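Local coordinates for ERPP protein (Borrelia burgdorferi, PDB 4BOB) that probably recruits the complement regulator factor H to the spirochaete surface, as the outer surface lipoprotein also known as CRASP-3, at residues F32-V37 with D53-K58; F76-E81 with K98-Y103; I120-E125 with I133-D138. All coordinates share one frame; numbering follows the deposited sequence.

Contact 1 (F32-V37 with D53-K58)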
ATOM      1  N   PHE A  32      -6.966   3.308 -16.076  1.00 22.13           N
ATOM      2  CA  PHE A  32      -5.744   4.004 -15.729  1.00 21.45           C
ATOM      3  C   PHE A  32      -4.487   3.191 -16.012  1.00 19.13           C
ATOM      4  O   PHE A  32      -4.498   1.968 -16.012  1.00 17.83           O
ATOM      5  CB  PHE A  32      -5.795   4.489 -14.264  1.00 23.40           C
ATOM      6  CG  PHE A  32      -5.432   3.439 -13.236  1.00 25.10           C
ATOM      7  CD1 PHE A  32      -4.105   3.109 -12.985  1.00 24.44           C
ATOM      8  CD2 PHE A  32      -6.418   2.827 -12.480  1.00 25.99           C
ATOM      9  CE1 PHE A  32      -3.773   2.162 -12.026  1.00 24.85           C
ATOM     10  CE2 PHE A  32      -6.099   1.880 -11.520  1.00 25.36           C
ATOM     11  CZ  PHE A  32      -4.772   1.544 -11.292  1.00 24.08           C
ATOM     12  N   SER A  33      -3.399   3.913 -16.233  1.00 17.33           N
ATOM     13  CA  SER A  33      -2.105   3.328 -16.528  1.00 17.01           C
ATOM     14  C   SER A  33      -1.203   3.426 -15.288  1.00 16.47           C
ATOM     15  O   SER A  33      -0.773   2.429 -14.712  1.00 13.57           O
ATOM     16  CB  SER A  33      -1.487   4.097 -17.700  1.00 17.28           C
ATOM     17  OG  SER A  33      -0.551   3.312 -18.393  1.00 19.61           O
ATOM     18  N   LYS A  34      -0.954   4.655 -14.865  1.00 17.30           N
ATOM     19  CA  LYS A  34       0.020   4.923 -13.839  1.00 16.88           C
ATOM     20  C   LYS A  34      -0.312   6.200 -13.113  1.00 14.96           C
ATOM     21  O   LYS A  34      -0.699   7.186 -13.722  1.00 12.81           O
ATOM     22  CB  LYS A  34       1.409   5.067 -14.459  1.00 18.34           C
ATOM     23  CG  LYS A  34       2.454   5.657 -13.504  1.00 18.66           C
ATOM     24  CD  LYS A  34       3.859   5.583 -14.082  1.00 18.09           C
ATOM     25  CE  LYS A  34       4.110   6.675 -15.102  1.00 17.72           C
ATOM     26  NZ  LYS A  34       5.480   6.507 -15.667  1.00 17.84           N
ATOM     27  N   PHE A  35      -0.119   6.178 -11.803  1.00 15.64           N
ATOM     28  CA  PHE A  35      -0.212   7.388 -11.016  1.00 14.48           C
ATOM     29  C   PHE A  35       0.520   7.253  -9.670  1.00 14.96           C
ATOM     30  O   PHE A  35       1.009   6.178  -9.295  1.00 14.51           O
ATOM     31  CB  PHE A  35      -1.677   7.787 -10.845  1.00 13.67           C
ATOM     32  CG  PHE A  35      -2.446   6.899  -9.918  1.00 13.01           C
ATOM     33  CD1 PHE A  35      -2.989   5.710 -10.365  1.00 12.38           C
ATOM     34  CD2 PHE A  35      -2.625   7.258  -8.593  1.00 13.27           C
ATOM     35  CE1 PHE A  35      -3.693   4.890  -9.508  1.00 12.33           C
ATOM     36  CE2 PHE A  35      -3.339   6.457  -7.735  1.00 13.52           C
ATOM     37  CZ  PHE A  35      -3.883   5.272  -8.194  1.00 13.31           C
ATOM     38  N   THR A  36       0.610   8.372  -8.968  1.00 15.08           N
ATOM     39  CA  THR A  36       1.357   8.452  -7.730  1.00 15.15           C
ATOM     40  C   THR A  36       0.419   9.000  -6.690  1.00 14.92           C
ATOM     41  O   THR A  36      -0.560   9.691  -7.020  1.00 12.76           O
ATOM     42  CB  THR A  36       2.593   9.364  -7.866  1.00 16.11           C
ATOM     43  OG1 THR A  36       3.211   9.136  -9.133  1.00 20.77           O
ATOM     44  CG2 THR A  36       3.614   9.045  -6.822  1.00 15.55           C
ATOM     45  N   VAL A  37       0.708   8.649  -5.440  1.00 15.87           N
ATOM     46  CA  VAL A  37      -0.052   9.134  -4.282  1.00 15.61           C
ATOM     47  C   VAL A  37       0.860   9.076  -3.041  1.00 14.84           C
ATOM     48  O   VAL A  37       1.703   8.187  -2.917  1.00 14.56           O
ATOM     49  CB  VAL A  37      -1.397   8.351  -4.098  1.00 14.54           C
ATOM     50  CG1 VAL A  37      -1.200   6.844  -4.267  1.00 13.94           C
ATOM     51  CG2 VAL A  37      -2.060   8.685  -2.764  1.00 14.63           C
ATOM     52  N   ASP A  53       6.283   8.846  -1.706  1.00 18.38           N
ATOM     53  CA  ASP A  53       5.274   8.642  -2.754  1.00 17.42           C
ATOM     54  C   ASP A  53       5.281   7.204  -3.287  1.00 17.53           C
ATOM     55  O   ASP A  53       6.340   6.581  -3.424  1.00 20.97           O
ATOM     56  CB  ASP A  53       5.522   9.574  -3.944  1.00 17.20           C
ATOM     57  CG  ASP A  53       5.492  11.036  -3.561  1.00 17.83           C
ATOM     58  OD1 ASP A  53       6.268  11.375  -2.662  1.00 18.13           O
ATOM     59  OD2 ASP A  53       4.718  11.836  -4.156  1.00 16.83           O
ATOM     60  N   LEU A  54       4.086   6.717  -3.628  1.00 15.57           N
ATOM     61  CA  LEU A  54       3.865   5.352  -4.074  1.00 15.05           C
ATOM     62  C   LEU A  54       3.370   5.380  -5.511  1.00 15.45           C
ATOM     63  O   LEU A  54       2.364   6.038  -5.812  1.00 14.92           O
ATOM     64  CB  LEU A  54       2.822   4.675  -3.179  1.00 15.49           C
ATOM     65  CG  LEU A  54       2.564   3.172  -3.351  1.00 16.27           C
ATOM     66  CD1 LEU A  54       3.625   2.337  -2.655  1.00 15.81           C
ATOM     67  CD2 LEU A  54       1.199   2.809  -2.784  1.00 17.51           C
ATOM     68  N   VAL A  55       4.071   4.645  -6.376  1.00 14.55           N
ATOM     69  CA  VAL A  55       3.856   4.671  -7.820  1.00 14.58           C
ATOM     70  C   VAL A  55       3.050   3.450  -8.256  1.00 15.71           C
ATOM     71  O   VAL A  55       3.600   2.343  -8.433  1.00 15.39           O
ATOM     72  CB  VAL A  55       5.203   4.709  -8.579  1.00 14.02           C
ATOM     73  CG1 VAL A  55       4.997   4.529 -10.082  1.00 14.11           C
ATOM     74  CG2 VAL A  55       5.936   6.018  -8.302  1.00 13.26           C
ATOM     75  N   VAL A  56       1.745   3.650  -8.437  1.00 16.42           N
ATOM     76  CA  VAL A  56       0.867   2.533  -8.754  1.00 17.20           C
ATOM     77  C   VAL A  56       0.780   2.419 -10.277  1.00 17.86           C
ATOM     78  O   VAL A  56       0.471   3.396 -10.979  1.00 19.42           O
ATOM     79  CB  VAL A  56      -0.524   2.655  -8.080  1.00 16.87           C
ATOM     80  CG1 VAL A  56      -1.198   1.291  -8.030  1.00 16.40           C
ATOM     81  CG2 VAL A  56      -0.395   3.197  -6.662  1.00 16.31           C
ATOM     82  N   ARG A  57       1.086   1.221 -10.767  1.00 18.80           N
ATOM     83  CA  ARG A  57       1.219   0.947 -12.193  1.00 20.93           C
ATOM     84  C   ARG A  57       0.347  -0.263 -12.552  1.00 21.70           C
ATOM     85  O   ARG A  57       0.285  -1.247 -11.810  1.00 22.66           O
ATOM     86  CB  ARG A  57       2.696   0.679 -12.539  1.00 23.90           C
ATOM     87  CG  ARG A  57       3.039   0.684 -14.035  1.00 25.19           C
ATOM     88  CD  ARG A  57       4.163  -0.290 -14.361  1.00 24.33           C
ATOM     89  NE  ARG A  57       5.338  -0.089 -13.502  1.00 24.08           N
ATOM     90  CZ  ARG A  57       6.133  -1.064 -13.046  1.00 26.83           C
ATOM     91  NH1 ARG A  57       5.892  -2.347 -13.341  1.00 26.99           N
ATOM     92  NH2 ARG A  57       7.179  -0.761 -12.271  1.00 26.87           N
ATOM     93  N   LYS A  58      -0.303  -0.173 -13.709  1.00 21.22           N
ATOM     94  CA  LYS A  58      -1.293  -1.137 -14.156  1.00 21.34           C
ATOM     95  C   LYS A  58      -0.736  -2.026 -15.276  1.00 23.20           C
ATOM     96  O   LYS A  58      -0.443  -1.529 -16.362  1.00 24.78           O
ATOM     97  CB  LYS A  58      -2.517  -0.361 -14.643  1.00 20.93           C
ATOM     98  CG  LYS A  58      -3.554  -1.170 -15.400  1.00 22.47           C
ATOM     99  CD  LYS A  58      -3.928  -2.451 -14.678  1.00 22.91           C
ATOM    100  CE  LYS A  58      -4.928  -3.237 -15.482  1.00 23.18           C
ATOM    101  NZ  LYS A  58      -4.998  -4.620 -14.961  1.00 24.09           N
TER
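F35 and V56 exchange two backbone bonds, F35 N to V56 O and V56 N to F35 O, the latter at 2.8 Å, and V37 and L54 do the same two residues further along. These hydrogen-bonded pairs alternate with the non-hydrogen-bonded pairs K34–R57 and T36–V55. The short strand segments approach to 4.7 Å with their N-to-C directions 160° apart, so they run almost antiparallel. A last bond, K58 N to S33 O at 2.8 Å, carries the pairing into the loop before strand 34-42. This is the open end of a beta hairpin made of strands 34-42 and 48-58. On its buried face, F35 has CG between backbone N and carbonyl carbon (chi1 72°), which lays the ring alongside V56: CE1 of F35 stands 4.1 Å from V56 CB, which lies over one ring face. The rim of F35 in turn sits over a face of the F32 ring. F32 CE1 reaches K58 CB at 3.8 Å, the side chains crossing nearly at right angles, while K58 NZ turns away to a salt bridge with E81. On the other face, T36 CG2 rests 3.5 Å from D53 CB, and D53 OD1 pairs with K38.

Contact 2 (F76-E81 with K98-Y103)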
ATOM      1  N   PHE A  76       6.965  -2.434  -3.781  1.00 13.25           N
ATOM      2  CA  PHE A  76       6.309  -2.383  -2.479  1.00 12.46           C
ATOM      3  C   PHE A  76       5.407  -3.617  -2.308  1.00 11.53           C
ATOM      4  O   PHE A  76       5.655  -4.455  -1.444  1.00 11.12           O
ATOM      5  CB  PHE A  76       5.518  -1.066  -2.401  1.00 11.70           C
ATOM      6  CG  PHE A  76       4.851  -0.833  -1.088  1.00 11.81           C
ATOM      7  CD1 PHE A  76       5.608  -0.752   0.080  1.00 12.49           C
ATOM      8  CD2 PHE A  76       3.476  -0.689  -1.010  1.00 11.75           C
ATOM      9  CE1 PHE A  76       5.002  -0.521   1.309  1.00 12.49           C
ATOM     10  CE2 PHE A  76       2.861  -0.458   0.212  1.00 12.45           C
ATOM     11  CZ  PHE A  76       3.628  -0.366   1.372  1.00 12.43           C
ATOM     12  N   PHE A  77       4.375  -3.724  -3.142  1.00 12.24           N
ATOM     13  CA  PHE A  77       3.586  -4.959  -3.268  1.00 13.11           C
ATOM     14  C   PHE A  77       2.911  -4.989  -4.633  1.00 14.76           C
ATOM     15  O   PHE A  77       2.660  -3.933  -5.221  1.00 15.84           O
ATOM     16  CB  PHE A  77       2.521  -5.113  -2.175  1.00 13.32           C
ATOM     17  CG  PHE A  77       1.357  -4.147  -2.300  1.00 13.36           C
ATOM     18  CD1 PHE A  77       0.431  -4.251  -3.338  1.00 12.88           C
ATOM     19  CD2 PHE A  77       1.167  -3.144  -1.347  1.00 13.28           C
ATOM     20  CE1 PHE A  77      -0.632  -3.358  -3.418  1.00 12.89           C
ATOM     21  CE2 PHE A  77       0.105  -2.265  -1.437  1.00 11.81           C
ATOM     22  CZ  PHE A  77      -0.783  -2.365  -2.467  1.00 11.85           C
ATOM     23  N   SER A  78       2.610  -6.205  -5.091  1.00 15.12           N
ATOM     24  CA  SER A  78       1.966  -6.467  -6.374  1.00 14.23           C
ATOM     25  C   SER A  78       0.877  -7.542  -6.230  1.00 14.16           C
ATOM     26  O   SER A  78       0.784  -8.227  -5.217  1.00 12.68           O
ATOM     27  CB  SER A  78       2.998  -6.938  -7.390  1.00 15.64           C
ATOM     28  OG  SER A  78       3.439  -8.263  -7.079  1.00 16.88           O
ATOM     29  N   LEU A  79       0.076  -7.696  -7.277  1.00 15.52           N
ATOM     30  CA  LEU A  79      -1.123  -8.548  -7.256  1.00 14.31           C
ATOM     31  C   LEU A  79      -1.574  -8.757  -8.695  1.00 15.17           C
ATOM     32  O   LEU A  79      -1.389  -7.866  -9.515  1.00 13.66           O
ATOM     33  CB  LEU A  79      -2.207  -7.854  -6.453  1.00 13.84           C
ATOM     34  CG  LEU A  79      -2.653  -6.536  -7.087  1.00 14.25           C
ATOM     35  CD1 LEU A  79      -4.011  -6.720  -7.757  1.00 14.30           C
ATOM     36  CD2 LEU A  79      -2.683  -5.379  -6.086  1.00 14.42           C
ATOM     37  N   LYS A  80      -2.156  -9.913  -9.007  1.00 15.64           N
ATOM     38  CA  LYS A  80      -2.566 -10.217 -10.395  1.00 15.88           C
ATOM     39  C   LYS A  80      -4.016  -9.786 -10.705  1.00 14.53           C
ATOM     40  O   LYS A  80      -4.724  -9.318  -9.799  1.00 14.08           O
ATOM     41  CB  LYS A  80      -2.413 -11.701 -10.655  1.00 19.01           C
ATOM     42  CG  LYS A  80      -1.052 -12.297 -10.303  1.00 22.13           C
ATOM     43  CD  LYS A  80      -1.294 -13.645  -9.625  1.00 24.65           C
ATOM     44  CE  LYS A  80      -0.071 -14.536  -9.566  1.00 27.89           C
ATOM     45  NZ  LYS A  80      -0.345 -15.690  -8.655  1.00 30.15           N
ATOM     46  N   GLU A  81      -4.462  -9.949 -11.965  1.00 12.38           N
ATOM     47  CA  GLU A  81      -5.820  -9.483 -12.387  1.00 11.09           C
ATOM     48  C   GLU A  81      -6.938  -9.835 -11.415  1.00 11.35           C
ATOM     49  O   GLU A  81      -7.703  -8.951 -11.014  1.00 14.00           O
ATOM     50  CB  GLU A  81      -6.240 -10.009 -13.768  1.00 11.44           C
ATOM     51  CG  GLU A  81      -5.826  -9.170 -14.980  1.00 11.89           C
ATOM     52  CD  GLU A  81      -6.008  -7.664 -14.817  1.00 12.61           C
ATOM     53  OE1 GLU A  81      -7.103  -7.133 -15.115  1.00 11.46           O
ATOM     54  OE2 GLU A  81      -5.019  -7.003 -14.423  1.00 13.07           O
ATOM     55  N   LYS A  98      -5.493 -10.061  -1.948  1.00  9.99           N
ATOM     56  CA  LYS A  98      -4.299 -10.914  -1.951  1.00  9.99           C
ATOM     57  C   LYS A  98      -3.195 -10.450  -2.927  1.00 10.20           C
ATOM     58  O   LYS A  98      -3.372 -10.456  -4.145  1.00 10.16           O
ATOM     59  CB  LYS A  98      -4.683 -12.360  -2.266  1.00 10.04           C
ATOM     60  CG  LYS A  98      -3.525 -13.344  -2.111  1.00 10.18           C
ATOM     61  CD  LYS A  98      -3.647 -14.556  -3.032  1.00 10.14           C
ATOM     62  CE  LYS A  98      -4.777 -15.499  -2.624  1.00 10.61           C
ATOM     63  NZ  LYS A  98      -4.518 -16.201  -1.309  1.00 10.83           N
ATOM     64  N   THR A  99      -2.042 -10.083  -2.372  1.00 10.69           N
ATOM     65  CA  THR A  99      -0.856  -9.688  -3.162  1.00 10.35           C
ATOM     66  C   THR A  99      -0.174 -10.891  -3.834  1.00 10.50           C
ATOM     67  O   THR A  99      -0.179 -11.980  -3.275  1.00 12.08           O
ATOM     68  CB  THR A  99       0.244  -9.066  -2.263  1.00 10.07           C
ATOM     69  OG1 THR A  99       0.756 -10.066  -1.366  1.00 10.04           O
ATOM     70  CG2 THR A  99      -0.274  -7.901  -1.455  1.00 10.13           C
ATOM     71  N   SER A 100       0.452 -10.703  -4.998  1.00 10.30           N
ATOM     72  CA  SER A 100       1.349 -11.743  -5.524  1.00 10.36           C
ATOM     73  C   SER A 100       2.540 -11.776  -4.586  1.00 10.46           C
ATOM     74  O   SER A 100       2.796 -12.778  -3.958  1.00 10.18           O
ATOM     75  CB  SER A 100       1.823 -11.487  -6.976  1.00 10.70           C
ATOM     76  OG  SER A 100       2.430 -10.208  -7.114  1.00 11.95           O
ATOM     77  N   LEU A 101       3.241 -10.654  -4.495  1.00 10.51           N
ATOM     78  CA  LEU A 101       4.358 -10.493  -3.576  1.00 10.30           C
ATOM     79  C   LEU A 101       4.207  -9.199  -2.747  1.00 10.29           C
ATOM     80  O   LEU A 101       3.771  -8.180  -3.296  1.00 11.02           O
ATOM     81  CB  LEU A 101       5.672 -10.508  -4.372  1.00 10.31           C
ATOM     82  CG  LEU A 101       6.352 -11.877  -4.314  1.00 10.23           C
ATOM     83  CD1 LEU A 101       7.154 -12.207  -5.560  1.00 10.25           C
ATOM     84  CD2 LEU A 101       7.234 -11.916  -3.076  1.00 10.44           C
ATOM     85  N   TYR A 102       4.500  -9.280  -1.435  1.00 10.07           N
ATOM     86  CA  TYR A 102       4.664  -8.101  -0.581  1.00  9.91           C
ATOM     87  C   TYR A 102       6.045  -8.086   0.050  1.00 10.26           C
ATOM     88  O   TYR A 102       6.379  -8.983   0.819  1.00  9.25           O
ATOM     89  CB  TYR A 102       3.621  -8.040   0.551  1.00 10.26           C
ATOM     90  CG  TYR A 102       3.749  -6.829   1.527  1.00 10.90           C
ATOM     91  CD1 TYR A 102       4.809  -6.716   2.445  1.00 11.01           C
ATOM     92  CD2 TYR A 102       2.794  -5.828   1.543  1.00 11.01           C
ATOM     93  CE1 TYR A 102       4.898  -5.642   3.330  1.00 11.01           C
ATOM     94  CE2 TYR A 102       2.874  -4.748   2.428  1.00 11.14           C
ATOM     95  CZ  TYR A 102       3.921  -4.645   3.325  1.00 10.76           C
ATOM     96  OH  TYR A 102       4.002  -3.543   4.190  1.00 10.87           O
ATOM     97  N   TYR A 103       6.800  -7.018  -0.236  1.00 10.53           N
ATOM     98  CA  TYR A 103       8.105  -6.725   0.376  1.00 10.05           C
ATOM     99  C   TYR A 103       8.003  -5.655   1.492  1.00 10.45           C
ATOM    100  O   TYR A 103       8.523  -5.820   2.611  1.00 10.62           O
ATOM    101  CB  TYR A 103       9.050  -6.182  -0.690  1.00 10.17           C
ATOM    102  CG  TYR A 103       9.305  -7.070  -1.891  1.00 10.10           C
ATOM    103  CD1 TYR A 103      10.191  -8.140  -1.821  1.00  9.86           C
ATOM    104  CD2 TYR A 103       8.701  -6.801  -3.116  1.00 10.39           C
ATOM    105  CE1 TYR A 103      10.441  -8.944  -2.934  1.00  9.53           C
ATOM    106  CE2 TYR A 103       8.944  -7.603  -4.232  1.00  9.91           C
ATOM    107  CZ  TYR A 103       9.815  -8.661  -4.130  1.00  9.25           C
ATOM    108  OH  TYR A 103      10.056  -9.437  -5.216  1.00  8.48           O
TER
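A short, irregular backbone pairing, with F77 and Y102 as its single bridge, joins the outermost strand 72-79 to the segment that follows strand 96-98, the outermost strand at the other end of the sheet order. The evidence is a few bonds of uneven geometry. S78 N gives L101 O a nearly straight bond of 2.9 Å, and Y103 N reaches F76 O at 3.1 Å from a position tilted out of the carbonyl plane. S100 N bonds S78 O through a strongly bent hydrogen bond (132°), its donor well off the carbonyl plane. The side chains meet mainly through F76, F77, Y102 and the T99 methyl. F77 CB lies 3.8 Å from Y102 CD2 and 4.0 Å from T99 CG2; the F77 and T99 side chains cross at about a right angle. Y102 has CG anti to its own backbone N (chi1 179°), and its ring runs past F76: the two centroids are 5.6 Å apart with planes at 49°, an oblique meeting that is neither a stack nor edge-to-face. Carbonyl O of F76 stands over one face of the Y102 ring. The hydroxyl of Y102 is bonded to E108, and OG1 of T99 to the K118 carbonyl. S100 and L101 both face S78, the pattern of a classic beta bulge, and the join is consistent with the closure of an antiparallel barrel.

Contact 3 (I120-E125 with I133-D138)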
ATOM      1  N   ILE A 120      -3.495  -8.030   2.372  1.00 10.71           N
ATOM      2  CA  ILE A 120      -3.620  -6.652   2.870  1.00 10.01           C
ATOM      3  C   ILE A 120      -5.069  -6.380   3.173  1.00 10.25           C
ATOM      4  O   ILE A 120      -5.954  -6.754   2.393  1.00 10.42           O
ATOM      5  CB  ILE A 120      -3.177  -5.576   1.861  1.00  9.95           C
ATOM      6  CG1 ILE A 120      -1.801  -5.882   1.300  1.00 10.13           C
ATOM      7  CG2 ILE A 120      -3.166  -4.202   2.514  1.00 10.03           C
ATOM      8  CD1 ILE A 120      -0.731  -5.971   2.358  1.00 10.41           C
ATOM      9  N   ILE A 121      -5.254  -5.683   4.295  1.00 10.07           N
ATOM     10  CA  ILE A 121      -6.534  -5.451   4.964  1.00 10.20           C
ATOM     11  C   ILE A 121      -6.594  -3.980   5.394  1.00 11.09           C
ATOM     12  O   ILE A 121      -5.757  -3.491   6.202  1.00 10.70           O
ATOM     13  CB  ILE A 121      -6.674  -6.358   6.189  1.00  9.92           C
ATOM     14  CG1 ILE A 121      -6.698  -7.826   5.753  1.00 10.26           C
ATOM     15  CG2 ILE A 121      -7.939  -6.043   6.960  1.00  9.87           C
ATOM     16  CD1 ILE A 121      -6.215  -8.772   6.841  1.00 10.24           C
ATOM     17  N   THR A 122      -7.578  -3.280   4.828  1.00 12.38           N
ATOM     18  CA  THR A 122      -7.597  -1.818   4.851  1.00 14.21           C
ATOM     19  C   THR A 122      -8.740  -1.245   5.698  1.00 18.60           C
ATOM     20  O   THR A 122      -9.830  -1.825   5.758  1.00 22.55           O
ATOM     21  CB  THR A 122      -7.706  -1.247   3.419  1.00 13.22           C
ATOM     22  OG1 THR A 122      -8.620  -2.046   2.659  1.00 12.99           O
ATOM     23  CG2 THR A 122      -6.349  -1.212   2.745  1.00 12.34           C
ATOM     24  N   LYS A 123      -8.479  -0.110   6.349  1.00 21.34           N
ATOM     25  CA  LYS A 123      -9.536   0.684   6.998  1.00 24.28           C
ATOM     26  C   LYS A 123      -9.530   2.140   6.490  1.00 25.09           C
ATOM     27  O   LYS A 123      -8.516   2.610   5.922  1.00 21.18           O
ATOM     28  CB  LYS A 123      -9.419   0.625   8.538  1.00 27.42           C
ATOM     29  CG  LYS A 123      -8.096   1.102   9.128  1.00 31.53           C
ATOM     30  CD  LYS A 123      -8.090   0.952  10.655  1.00 40.86           C
ATOM     31  CE  LYS A 123      -6.784   0.383  11.227  1.00 42.58           C
ATOM     32  NZ  LYS A 123      -7.009  -0.304  12.536  1.00 43.90           N
ATOM     33  N   ILE A 124     -10.674   2.823   6.661  1.00 23.25           N
ATOM     34  CA  ILE A 124     -10.762   4.281   6.469  1.00 20.92           C
ATOM     35  C   ILE A 124     -10.273   4.889   7.766  1.00 20.22           C
ATOM     36  O   ILE A 124     -10.550   4.379   8.850  1.00 21.57           O
ATOM     37  CB  ILE A 124     -12.201   4.824   6.158  1.00 19.64           C
ATOM     38  CG1 ILE A 124     -12.908   4.022   5.067  1.00 18.43           C
ATOM     39  CG2 ILE A 124     -12.149   6.275   5.678  1.00 19.16           C
ATOM     40  CD1 ILE A 124     -12.184   4.023   3.742  1.00 18.73           C
ATOM     41  N   GLU A 125      -9.518   5.966   7.666  1.00 21.87           N
ATOM     42  CA  GLU A 125      -9.030   6.652   8.857  1.00 25.47           C
ATOM     43  C   GLU A 125      -8.810   8.116   8.566  1.00 27.44           C
ATOM     44  O   GLU A 125      -8.015   8.457   7.685  1.00 29.42           O
ATOM     45  CB  GLU A 125      -7.725   6.030   9.354  1.00 26.58           C
ATOM     46  CG  GLU A 125      -7.878   5.228  10.624  1.00 28.41           C
ATOM     47  CD  GLU A 125      -6.545   4.743  11.162  1.00 32.02           C
ATOM     48  OE1 GLU A 125      -5.546   5.507  11.086  1.00 32.39           O
ATOM     49  OE2 GLU A 125      -6.503   3.598  11.673  1.00 34.98           O
ATOM     50  N   ILE A 133      -6.713   5.603   3.576  1.00 13.36           N
ATOM     51  CA  ILE A 133      -6.759   4.147   3.578  1.00 13.77           C
ATOM     52  C   ILE A 133      -5.568   3.685   4.428  1.00 15.08           C
ATOM     53  O   ILE A 133      -4.409   3.980   4.112  1.00 14.70           O
ATOM     54  CB  ILE A 133      -6.679   3.595   2.128  1.00 12.99           C
ATOM     55  CG1 ILE A 133      -7.995   3.830   1.362  1.00 12.59           C
ATOM     56  CG2 ILE A 133      -6.314   2.118   2.102  1.00 13.29           C
ATOM     57  CD1 ILE A 133      -9.230   3.189   1.975  1.00 12.79           C
ATOM     58  N   ALA A 134      -5.849   2.985   5.521  1.00 16.61           N
ATOM     59  CA  ALA A 134      -4.793   2.512   6.409  1.00 15.52           C
ATOM     60  C   ALA A 134      -4.754   0.990   6.399  1.00 16.10           C
ATOM     61  O   ALA A 134      -5.808   0.362   6.355  1.00 19.73           O
ATOM     62  CB  ALA A 134      -5.031   3.023   7.822  1.00 14.86           C
ATOM     63  N   PHE A 135      -3.553   0.407   6.444  1.00 15.06           N
ATOM     64  CA  PHE A 135      -3.376  -1.057   6.547  1.00 14.75           C
ATOM     65  C   PHE A 135      -2.050  -1.398   7.256  1.00 14.79           C
ATOM     66  O   PHE A 135      -1.098  -0.609   7.236  1.00 14.94           O
ATOM     67  CB  PHE A 135      -3.416  -1.716   5.151  1.00 14.43           C
ATOM     68  CG  PHE A 135      -2.410  -1.131   4.184  1.00 14.12           C
ATOM     69  CD1 PHE A 135      -2.693   0.026   3.482  1.00 13.06           C
ATOM     70  CD2 PHE A 135      -1.165  -1.711   4.014  1.00 14.70           C
ATOM     71  CE1 PHE A 135      -1.773   0.587   2.624  1.00 12.59           C
ATOM     72  CE2 PHE A 135      -0.233  -1.140   3.157  1.00 14.00           C
ATOM     73  CZ  PHE A 135      -0.541   0.005   2.456  1.00 12.77           C
ATOM     74  N   LEU A 136      -2.001  -2.578   7.872  1.00 14.53           N
ATOM     75  CA  LEU A 136      -0.768  -3.106   8.496  1.00 15.22           C
ATOM     76  C   LEU A 136       0.199  -3.771   7.486  1.00 16.88           C
ATOM     77  O   LEU A 136      -0.221  -4.443   6.525  1.00 18.28           O
ATOM     78  CB  LEU A 136      -1.120  -4.130   9.576  1.00 14.94           C
ATOM     79  CG  LEU A 136      -2.021  -3.581  10.687  1.00 15.36           C
ATOM     80  CD1 LEU A 136      -2.532  -4.688  11.606  1.00 15.33           C
ATOM     81  CD2 LEU A 136      -1.301  -2.492  11.476  1.00 15.78           C
ATOM     82  N   GLY A 137       1.494  -3.578   7.711  1.00 16.06           N
ATOM     83  CA  GLY A 137       2.514  -4.224   6.905  1.00 15.02           C
ATOM     84  C   GLY A 137       2.944  -5.515   7.576  1.00 15.99           C
ATOM     85  O   GLY A 137       2.134  -6.201   8.217  1.00 14.53           O
ATOM     86  N   ASP A 138       4.232  -5.822   7.434  1.00 16.88           N
ATOM     87  CA  ASP A 138       4.873  -6.969   8.089  1.00 16.08           C
ATOM     88  C   ASP A 138       5.576  -6.581   9.406  1.00 15.85           C
ATOM     89  O   ASP A 138       5.863  -5.408   9.675  1.00 12.29           O
ATOM     90  CB  ASP A 138       5.876  -7.643   7.101  1.00 15.86           C
ATOM     91  CG  ASP A 138       6.381  -9.025   7.584  1.00 16.24           C
ATOM     92  OD1 ASP A 138       5.826  -9.563   8.559  1.00 19.08           O
ATOM     93  OD2 ASP A 138       7.338  -9.591   7.001  1.00 12.18           O
TER
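The F135 ring is approached obliquely by two methyl groups from the partner strand, I120 CG2 at 3.5 Å from ring atom CD2 and T122 CG2 at 3.9 Å from CD1, so they meet the two ring carbons flanking CG. F135 holds CG between backbone N and carbonyl carbon (chi1 55°), which sets its side chain beside that of T122, both pointing the same way. The other flat group is the carboxylate of E125: A134 CB lies over its face, 4.1 Å from CD and almost equally far from both oxygens, so neither oxygen is singled out. On the T122 face the apolar contacts continue along I133. Its CG2 meets T122 CG2 at 3.4 Å, and its CD1 meets I124 CD1 at 3.5 Å, end methyl against end methyl. Both I124 and I133 also touch L156 of helix 156-162, which packs against this side. T122 OG1 looks elsewhere, bonded to G95 N and A90 O. The backbone evidence centres on K123 and A134, a hydrogen-bonded pair: K123 N to A134 O and A134 N to K123 O are each 2.7 Å, with the donors in the carbonyl planes and the second bond close to straight at 171°. Beyond this pair the ladder opens. L136 N is 4.2 Å from I121 O, and the segment axes are 142° apart, well short of exactly antiparallel. Next to them, I133 and F135 are bonded by their backbones to I154 and Y152 of strand 149-155, while I120 and T122 pair with F97 and G95. Such splaying of strands 119-126 and 131-139 is what a strongly twisted antiparallel beta hairpin gives within a larger curved sheet.

Overall arrangement
Contacts 1 and 3 each join the two strands of a beta hairpin in the same antiparallel sheet, on opposite sides of the chain's centre and about 18 Å apart between centres, without touching. Centred about 14 Å from each of their centres, contact 2 touches both: the K58–E81 salt bridge and L54 on F76 link it to contact 1, Y102 and T99 on I120 to contact 3. All three are partly buried, each with an inner apolar side. Contact 1 has the most regular ladder, contact 3 a short one that splays, and contact 2 a bulged, largely aromatic join. Helix 156-162 covers buried residues of contacts 1 and 3, whereas helix 84-93 packs on L79 of contact 2.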